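Local coordinates for protein BIFUNCTIONAL PROTEIN Proline utilization A (PutA) (Corynebacterium freiburgense, PDB 5UX5) that probably catalyses the two-step oxidation of proline to glutamate, pairing an FAD-dependent proline dehydrogenase with an NAD-dependent aldehyde dehydrogenase in one polypeptide, at residues 933-938 against 983-988; 991-996 against 1050-1055. One frame throughout, in Å; residues are numbered along the deposited sequence.

Contact 1: 933-938 against 983-988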
ATOM      1  N   ALA A 933      12.253 -44.211  14.661  1.00 60.21           N
ATOM      2  CA  ALA A 933      12.042 -43.864  16.067  1.00 64.08           C
ATOM      3  C   ALA A 933      12.175 -45.141  16.884  1.00 60.29           C
ATOM      4  O   ALA A 933      11.205 -45.876  17.086  1.00 61.16           O
ATOM      5  CB  ALA A 933      10.688 -43.185  16.256  1.00 61.73           C
ATOM      6  N   ASN A 934      13.408 -45.414  17.331  1.00 57.04           N
ATOM      7  CA  ASN A 934      13.755 -46.603  18.101  1.00 61.40           C
ATOM      8  C   ASN A 934      14.149 -46.282  19.543  1.00 59.14           C
ATOM      9  O   ASN A 934      14.786 -47.107  20.198  1.00 64.18           O
ATOM     10  CB  ASN A 934      14.879 -47.384  17.412  1.00 65.69           C
ATOM     11  CG  ASN A 934      16.162 -46.565  17.234  1.00 75.33           C
ATOM     12  OD1 ASN A 934      16.381 -45.558  17.912  1.00 77.91           O
ATOM     13  ND2 ASN A 934      17.024 -47.011  16.323  1.00 77.77           N
ATOM     14  N   THR A 935      13.797 -45.099  20.045  1.00 51.41           N
ATOM     15  CA  THR A 935      14.041 -44.722  21.431  1.00 48.68           C
ATOM     16  C   THR A 935      12.795 -44.067  22.004  1.00 49.97           C
ATOM     17  O   THR A 935      11.935 -43.576  21.267  1.00 53.49           O
ATOM     18  CB  THR A 935      15.215 -43.749  21.555  1.00 54.19           C
ATOM     19  OG1 THR A 935      16.357 -44.309  20.906  1.00 58.24           O
ATOM     20  CG2 THR A 935      15.536 -43.438  23.022  1.00 55.63           C
ATOM     21  N   GLU A 936      12.699 -44.081  23.340  1.00 49.27           N
ATOM     22  CA  GLU A 936      11.761 -43.210  24.032  1.00 50.53           C
ATOM     23  C   GLU A 936      11.839 -41.814  23.430  1.00 56.46           C
ATOM     24  O   GLU A 936      10.843 -41.267  22.944  1.00 56.57           O
ATOM     25  CB  GLU A 936      12.060 -43.184  25.535  1.00 40.91           C
ATOM     26  N   PHE A 937      13.049 -41.259  23.413  1.00 54.51           N
ATOM     27  CA  PHE A 937      13.247 -39.905  22.922  1.00 46.52           C
ATOM     28  C   PHE A 937      12.857 -39.778  21.453  1.00 50.41           C
ATOM     29  O   PHE A 937      12.212 -38.798  21.056  1.00 52.76           O
ATOM     30  CB  PHE A 937      14.705 -39.505  23.120  1.00 38.94           C
ATOM     31  CG  PHE A 937      15.074 -38.187  22.492  1.00 42.06           C
ATOM     32  CD1 PHE A 937      14.795 -36.992  23.145  1.00 41.55           C
ATOM     33  CD2 PHE A 937      15.708 -38.141  21.260  1.00 35.06           C
ATOM     34  CE1 PHE A 937      15.155 -35.779  22.593  1.00 36.75           C
ATOM     35  CE2 PHE A 937      16.063 -36.943  20.706  1.00 37.56           C
ATOM     36  CZ  PHE A 937      15.787 -35.749  21.367  1.00 36.25           C
ATOM     37  N   LEU A 938      13.241 -40.750  20.625  1.00 41.68           N
ATOM     38  CA  LEU A 938      12.948 -40.615  19.203  1.00 41.22           C
ATOM     39  C   LEU A 938      11.475 -40.818  18.909  1.00 43.42           C
ATOM     40  O   LEU A 938      10.940 -40.164  18.012  1.00 56.62           O
ATOM     41  CB  LEU A 938      13.802 -41.578  18.388  1.00 50.20           C
ATOM     42  CG  LEU A 938      15.291 -41.228  18.474  1.00 49.61           C
ATOM     43  CD1 LEU A 938      16.141 -42.366  17.991  1.00 45.74           C
ATOM     44  CD2 LEU A 938      15.553 -39.969  17.655  1.00 40.90           C
ATOM     45  N   ASP A 983      26.702 -38.129  17.323  1.00 39.14           N
ATOM     46  CA  ASP A 983      25.759 -38.662  18.288  1.00 35.24           C
ATOM     47  C   ASP A 983      24.637 -39.328  17.518  1.00 43.21           C
ATOM     48  O   ASP A 983      23.793 -38.638  16.939  1.00 51.61           O
ATOM     49  CB  ASP A 983      25.233 -37.566  19.202  1.00 40.91           C
ATOM     50  CG  ASP A 983      24.333 -38.104  20.283  1.00 47.11           C
ATOM     51  OD1 ASP A 983      23.326 -38.774  19.965  1.00 51.20           O
ATOM     52  OD2 ASP A 983      24.637 -37.866  21.460  1.00 52.83           O
ATOM     53  N   GLU A 984      24.630 -40.664  17.491  1.00 47.40           N
ATOM     54  CA  GLU A 984      23.723 -41.367  16.591  1.00 46.16           C
ATOM     55  C   GLU A 984      22.263 -41.066  16.910  1.00 46.37           C
ATOM     56  O   GLU A 984      21.452 -40.836  16.003  1.00 40.84           O
ATOM     57  CB  GLU A 984      23.979 -42.865  16.639  1.00 41.22           C
ATOM     58  CG  GLU A 984      23.451 -43.582  15.414  1.00 54.34           C
ATOM     59  CD  GLU A 984      23.170 -45.065  15.665  1.00 62.19           C
ATOM     60  OE1 GLU A 984      23.809 -45.662  16.579  1.00 52.96           O
ATOM     61  OE2 GLU A 984      22.298 -45.621  14.943  1.00 62.61           O
ATOM     62  N   GLU A 985      21.911 -41.032  18.192  1.00 43.92           N
ATOM     63  CA  GLU A 985      20.511 -40.825  18.522  1.00 39.64           C
ATOM     64  C   GLU A 985      20.047 -39.455  18.047  1.00 35.33           C
ATOM     65  O   GLU A 985      19.015 -39.346  17.384  1.00 38.90           O
ATOM     66  CB  GLU A 985      20.276 -41.012  20.019  1.00 33.03           C
ATOM     67  CG  GLU A 985      18.928 -40.508  20.430  1.00 41.15           C
ATOM     68  CD  GLU A 985      18.484 -40.980  21.802  1.00 52.99           C
ATOM     69  OE1 GLU A 985      19.207 -40.762  22.801  1.00 54.75           O
ATOM     70  OE2 GLU A 985      17.384 -41.560  21.870  1.00 56.52           O
ATOM     71  N   GLN A 986      20.814 -38.397  18.353  1.00 30.25           N
ATOM     72  CA  GLN A 986      20.425 -37.054  17.917  1.00 34.25           C
ATOM     73  C   GLN A 986      20.459 -36.943  16.399  1.00 39.72           C
ATOM     74  O   GLN A 986      19.571 -36.331  15.796  1.00 42.12           O
ATOM     75  CB  GLN A 986      21.325 -35.991  18.551  1.00 28.68           C
ATOM     76  CG  GLN A 986      21.228 -35.934  20.066  1.00 29.42           C
ATOM     77  CD  GLN A 986      22.301 -35.069  20.716  1.00 39.32           C
ATOM     78  OE1 GLN A 986      22.930 -34.240  20.066  1.00 47.53           O
ATOM     79  NE2 GLN A 986      22.516 -35.268  22.009  1.00 33.00           N
ATOM     80  N   PHE A 987      21.460 -37.552  15.757  1.00 40.99           N
ATOM     81  CA  PHE A 987      21.446 -37.585  14.302  1.00 40.40           C
ATOM     82  C   PHE A 987      20.188 -38.258  13.750  1.00 46.09           C
ATOM     83  O   PHE A 987      19.719 -37.895  12.671  1.00 45.09           O
ATOM     84  CB  PHE A 987      22.695 -38.269  13.761  1.00 32.15           C
ATOM     85  CG  PHE A 987      22.964 -37.936  12.329  1.00 32.63           C
ATOM     86  CD1 PHE A 987      23.614 -36.751  11.992  1.00 42.86           C
ATOM     87  CD2 PHE A 987      22.531 -38.768  11.312  1.00 33.64           C
ATOM     88  CE1 PHE A 987      23.848 -36.409  10.661  1.00 41.01           C
ATOM     89  CE2 PHE A 987      22.763 -38.435   9.966  1.00 38.30           C
ATOM     90  CZ  PHE A 987      23.422 -37.252   9.646  1.00 38.36           C
ATOM     91  N   ASN A 988      19.667 -39.283  14.430  1.00 51.67           N
ATOM     92  CA  ASN A 988      18.416 -39.898  13.985  1.00 52.14           C
ATOM     93  C   ASN A 988      17.236 -38.952  14.193  1.00 45.19           C
ATOM     94  O   ASN A 988      16.311 -38.898  13.368  1.00 41.60           O
ATOM     95  CB  ASN A 988      18.187 -41.220  14.716  1.00 55.61           C
ATOM     96  CG  ASN A 988      19.095 -42.338  14.212  1.00 56.87           C
ATOM     97  OD1 ASN A 988      19.685 -42.249  13.135  1.00 51.45           O
ATOM     98  ND2 ASN A 988      19.199 -43.403  14.999  1.00 66.17           N
TER

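Contact 2: 991-996 against 1050-1055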
ATOM      1  N   LYS A 991      17.218 -37.028  11.274  1.00 44.49           N
ATOM      2  CA  LYS A 991      16.764 -37.745  10.080  1.00 48.21           C
ATOM      3  C   LYS A 991      15.234 -37.792  10.032  1.00 49.85           C
ATOM      4  O   LYS A 991      14.637 -37.672   8.957  1.00 48.47           O
ATOM      5  CB  LYS A 991      17.393 -39.149  10.031  1.00 33.43           C
ATOM      6  N   LEU A 992      14.593 -37.962  11.197  1.00 45.08           N
ATOM      7  CA  LEU A 992      13.142 -37.842  11.323  1.00 36.40           C
ATOM      8  C   LEU A 992      12.631 -36.515  10.780  1.00 31.79           C
ATOM      9  O   LEU A 992      11.638 -36.472  10.049  1.00 37.21           O
ATOM     10  CB  LEU A 992      12.719 -37.992  12.786  1.00 35.10           C
ATOM     11  CG  LEU A 992      12.424 -39.373  13.360  1.00 35.78           C
ATOM     12  CD1 LEU A 992      12.186 -39.256  14.864  1.00 31.34           C
ATOM     13  CD2 LEU A 992      11.194 -39.906  12.658  1.00 32.72           C
ATOM     14  N   ALA A 993      13.226 -35.411  11.230  1.00 30.64           N
ATOM     15  CA  ALA A 993      12.862 -34.089  10.721  1.00 31.70           C
ATOM     16  C   ALA A 993      13.107 -33.985   9.222  1.00 36.57           C
ATOM     17  O   ALA A 993      12.280 -33.431   8.490  1.00 47.06           O
ATOM     18  CB  ALA A 993      13.644 -33.007  11.451  1.00 27.57           C
ATOM     19  N   ALA A 994      14.243 -34.495   8.742  1.00 32.00           N
ATOM     20  CA  ALA A 994      14.575 -34.327   7.330  1.00 38.75           C
ATOM     21  C   ALA A 994      13.689 -35.172   6.433  1.00 38.26           C
ATOM     22  O   ALA A 994      13.446 -34.802   5.276  1.00 38.70           O
ATOM     23  CB  ALA A 994      16.047 -34.649   7.077  1.00 43.49           C
ATOM     24  N   LEU A 995      13.254 -36.334   6.925  1.00 42.70           N
ATOM     25  CA  LEU A 995      12.354 -37.175   6.144  1.00 43.83           C
ATOM     26  C   LEU A 995      11.036 -36.469   5.886  1.00 47.49           C
ATOM     27  O   LEU A 995      10.402 -36.699   4.855  1.00 53.63           O
ATOM     28  CB  LEU A 995      12.130 -38.498   6.872  1.00 40.99           C
ATOM     29  CG  LEU A 995      11.251 -39.572   6.235  1.00 43.00           C
ATOM     30  CD1 LEU A 995      11.778 -39.948   4.892  1.00 36.66           C
ATOM     31  CD2 LEU A 995      11.228 -40.815   7.143  1.00 39.14           C
ATOM     32  N   ARG A 996      10.634 -35.580   6.794  1.00 42.28           N
ATOM     33  CA  ARG A 996       9.348 -34.909   6.727  1.00 38.00           C
ATOM     34  C   ARG A 996       9.404 -33.628   5.908  1.00 38.88           C
ATOM     35  O   ARG A 996       8.409 -33.271   5.260  1.00 37.12           O
ATOM     36  CB  ARG A 996       8.855 -34.616   8.153  1.00 32.54           C
ATOM     37  CG  ARG A 996       7.589 -33.788   8.246  1.00 29.34           C
ATOM     38  CD  ARG A 996       7.106 -33.605   9.668  1.00 28.69           C
ATOM     39  NE  ARG A 996       6.886 -34.864  10.376  1.00 33.79           N
ATOM     40  CZ  ARG A 996       5.733 -35.538  10.377  1.00 40.48           C
ATOM     41  NH1 ARG A 996       4.699 -35.077   9.692  1.00 45.62           N
ATOM     42  NH2 ARG A 996       5.611 -36.678  11.053  1.00 38.13           N
ATOM     43  N   ARG A1050       9.471 -26.629  18.074  1.00 31.06           N
ATOM     44  CA  ARG A1050      10.687 -25.830  18.087  1.00 27.32           C
ATOM     45  C   ARG A1050      11.743 -26.338  17.113  1.00 30.35           C
ATOM     46  O   ARG A1050      12.233 -25.561  16.288  1.00 38.25           O
ATOM     47  CB  ARG A1050      11.292 -25.785  19.486  1.00 22.31           C
ATOM     48  CG  ARG A1050      10.420 -25.210  20.572  1.00 29.50           C
ATOM     49  CD  ARG A1050       9.892 -23.857  20.242  1.00 29.68           C
ATOM     50  NE  ARG A1050      10.921 -23.026  19.645  1.00 36.78           N
ATOM     51  CZ  ARG A1050      10.668 -21.877  19.024  1.00 38.13           C
ATOM     52  NH1 ARG A1050       9.410 -21.426  18.947  1.00 40.82           N
ATOM     53  NH2 ARG A1050      11.662 -21.188  18.473  1.00 20.89           N
ATOM     54  N   GLU A1051      12.055 -27.638  17.138  1.00 23.15           N
ATOM     55  CA  GLU A1051      13.194 -28.139  16.370  1.00 23.53           C
ATOM     56  C   GLU A1051      12.955 -28.035  14.875  1.00 23.68           C
ATOM     57  O   GLU A1051      13.895 -27.774  14.122  1.00 31.78           O
ATOM     58  CB  GLU A1051      13.491 -29.586  16.741  1.00 26.74           C
ATOM     59  CG  GLU A1051      14.772 -30.171  16.151  1.00 28.40           C
ATOM     60  CD  GLU A1051      16.042 -29.422  16.577  1.00 33.18           C
ATOM     61  OE1 GLU A1051      16.841 -29.077  15.676  1.00 31.28           O
ATOM     62  OE2 GLU A1051      16.275 -29.234  17.801  1.00 25.28           O
ATOM     63  N   LEU A1052      11.714 -28.230  14.417  1.00 24.72           N
ATOM     64  CA  LEU A1052      11.462 -28.208  12.976  1.00 26.03           C
ATOM     65  C   LEU A1052      11.686 -26.824  12.353  1.00 31.81           C
ATOM     66  O   LEU A1052      11.812 -26.726  11.122  1.00 34.96           O
ATOM     67  CB  LEU A1052      10.045 -28.729  12.659  1.00 24.35           C
ATOM     68  CG  LEU A1052       9.828 -30.251  12.845  1.00 29.03           C
ATOM     69  CD1 LEU A1052       8.385 -30.687  12.736  1.00 25.57           C
ATOM     70  CD2 LEU A1052      10.633 -31.061  11.865  1.00 26.12           C
ATOM     71  N   LEU A1053      11.777 -25.754  13.154  1.00 29.21           N
ATOM     72  CA  LEU A1053      12.038 -24.444  12.556  1.00 28.32           C
ATOM     73  C   LEU A1053      13.399 -24.440  11.870  1.00 33.63           C
ATOM     74  O   LEU A1053      13.587 -23.765  10.854  1.00 37.51           O
ATOM     75  CB  LEU A1053      11.925 -23.321  13.602  1.00 21.80           C
ATOM     76  CG  LEU A1053      10.511 -23.021  14.149  1.00 23.76           C
ATOM     77  CD1 LEU A1053      10.480 -22.040  15.297  1.00 21.09           C
ATOM     78  CD2 LEU A1053       9.570 -22.538  13.104  1.00 24.77           C
ATOM     79  N   HIS A1054      14.337 -25.241  12.377  1.00 32.33           N
ATOM     80  CA  HIS A1054      15.658 -25.367  11.781  1.00 27.01           C
ATOM     81  C   HIS A1054      15.618 -26.005  10.403  1.00 34.49           C
ATOM     82  O   HIS A1054      16.606 -25.906   9.660  1.00 24.81           O
ATOM     83  CB  HIS A1054      16.564 -26.185  12.703  1.00 23.91           C
ATOM     84  CG  HIS A1054      16.684 -25.615  14.075  1.00 23.38           C
ATOM     85  ND1 HIS A1054      16.617 -26.387  15.215  1.00 25.50           N
ATOM     86  CD2 HIS A1054      16.884 -24.343  14.496  1.00 29.35           C
ATOM     87  CE1 HIS A1054      16.753 -25.617  16.279  1.00 25.49           C
ATOM     88  NE2 HIS A1054      16.920 -24.370  15.870  1.00 29.06           N
ATOM     89  N   PHE A1055      14.493 -26.618  10.029  1.00 30.77           N
ATOM     90  CA  PHE A1055      14.377 -27.297   8.748  1.00 27.58           C
ATOM     91  C   PHE A1055      13.497 -26.557   7.755  1.00 30.36           C
ATOM     92  O   PHE A1055      13.218 -27.092   6.675  1.00 36.26           O
ATOM     93  CB  PHE A1055      13.856 -28.716   8.977  1.00 28.81           C
ATOM     94  CG  PHE A1055      14.826 -29.585   9.723  1.00 30.54           C
ATOM     95  CD1 PHE A1055      14.996 -29.438  11.095  1.00 29.26           C
ATOM     96  CD2 PHE A1055      15.573 -30.538   9.062  1.00 29.67           C
ATOM     97  CE1 PHE A1055      15.904 -30.225  11.788  1.00 28.00           C
ATOM     98  CE2 PHE A1055      16.469 -31.342   9.760  1.00 33.92           C
ATOM     99  CZ  PHE A1055      16.636 -31.181  11.119  1.00 30.30           C
TER

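Contact 1: 933-938 against 983-988
The ring of F937 and the carboxylate of E985 meet at an angle, their planes 67° apart, so the two do not stack. OE2 of E985 approaches the ring obliquely, 3.9 Å from F937 CD2, and lies 3.6 Å from F937 CB. The E985 chain is extended, with CG anti to the backbone N (chi1 167°), and this carries the carboxylate across to the first turn of helix 936-953. T935, the N-cap residue of that helix, borders the same group, but the modelled spacing there is doubtful. L938 packs closer to the partner backbone: its CD2 rests 3.5 Å from E985 O, while CD1 lies 4.0 Å from N988 CB. On the partner helix, D983 caps the N-terminus, OD1 accepting from Q986 N at 3.0 Å in a nearly straight bond (179°) that reaches the oxygen from above the carboxylate plane. R989, one turn on from E985, also touches the side chains of F937 and L938. With no hydrogen bond joining the segments, the contact rests on van der Waals packing of F937 and L938 carbons against E985, and of L938 against N988 CB; the helix start beside the E985 carboxylate would be expected to favour its negative charge.

Contact 2: 991-996 against 1050-1055
F1055 lays its ring flat against the methyl of A993, an example of a small residue admitting an aromatic side chain close to a helix. Its chi1 of -66° sets CG anti to the carbonyl carbon and swings the ring toward helix 984-997. F1055 CB stays 5.0 Å from A993 CB, CG comes to 4.0 Å, the ring atoms beyond come progressively closer, and CZ at the tip is 3.5 Å from that methyl. A993 CB stands over the centre of the face, 11° off the ring normal, a CH-pi contact. Along one flank of the ring, CE2 passes 4.0 Å from A994 N; E1051 O lies in plane at the edge. L1052 presses on the same methyl, its CD2 3.6 Å from A993 CB, while the guanidinium of R996 turns to a salt bridge with E946. Behind the interface H1054 ND1 donates to E1051 OE1 at 2.7 Å, and E1051 also forms a salt bridge with R1017. F1055 is in addition backbone-bonded to L974 of strand 965-980. A helix linking parallel strands 965-980 and 1000-1003, packed here on the 3-10 turn that leads into strand 1056-1064, is consistent with a Rossmann-like alpha/beta layer.

Overall arrangement
Contacts 1 and 2 share helix 984-997, the first using its N-terminal turn and the second its C-terminal half, and their centres are about 13 Å apart. They touch directly where L938 O meets L992 CD1 at 3.5 Å. R989, between the two, extends the connection: F937 and L938 reach it from one contact and E1051 from the other. Burial deepens inward, from a surface contact about 48 Å from the chain centre to a buried one at about 36 Å. Neither includes residues of the FAD or NAD pockets; both lie in the C-terminal region, a part of this class 3B enzyme found important for catalysis.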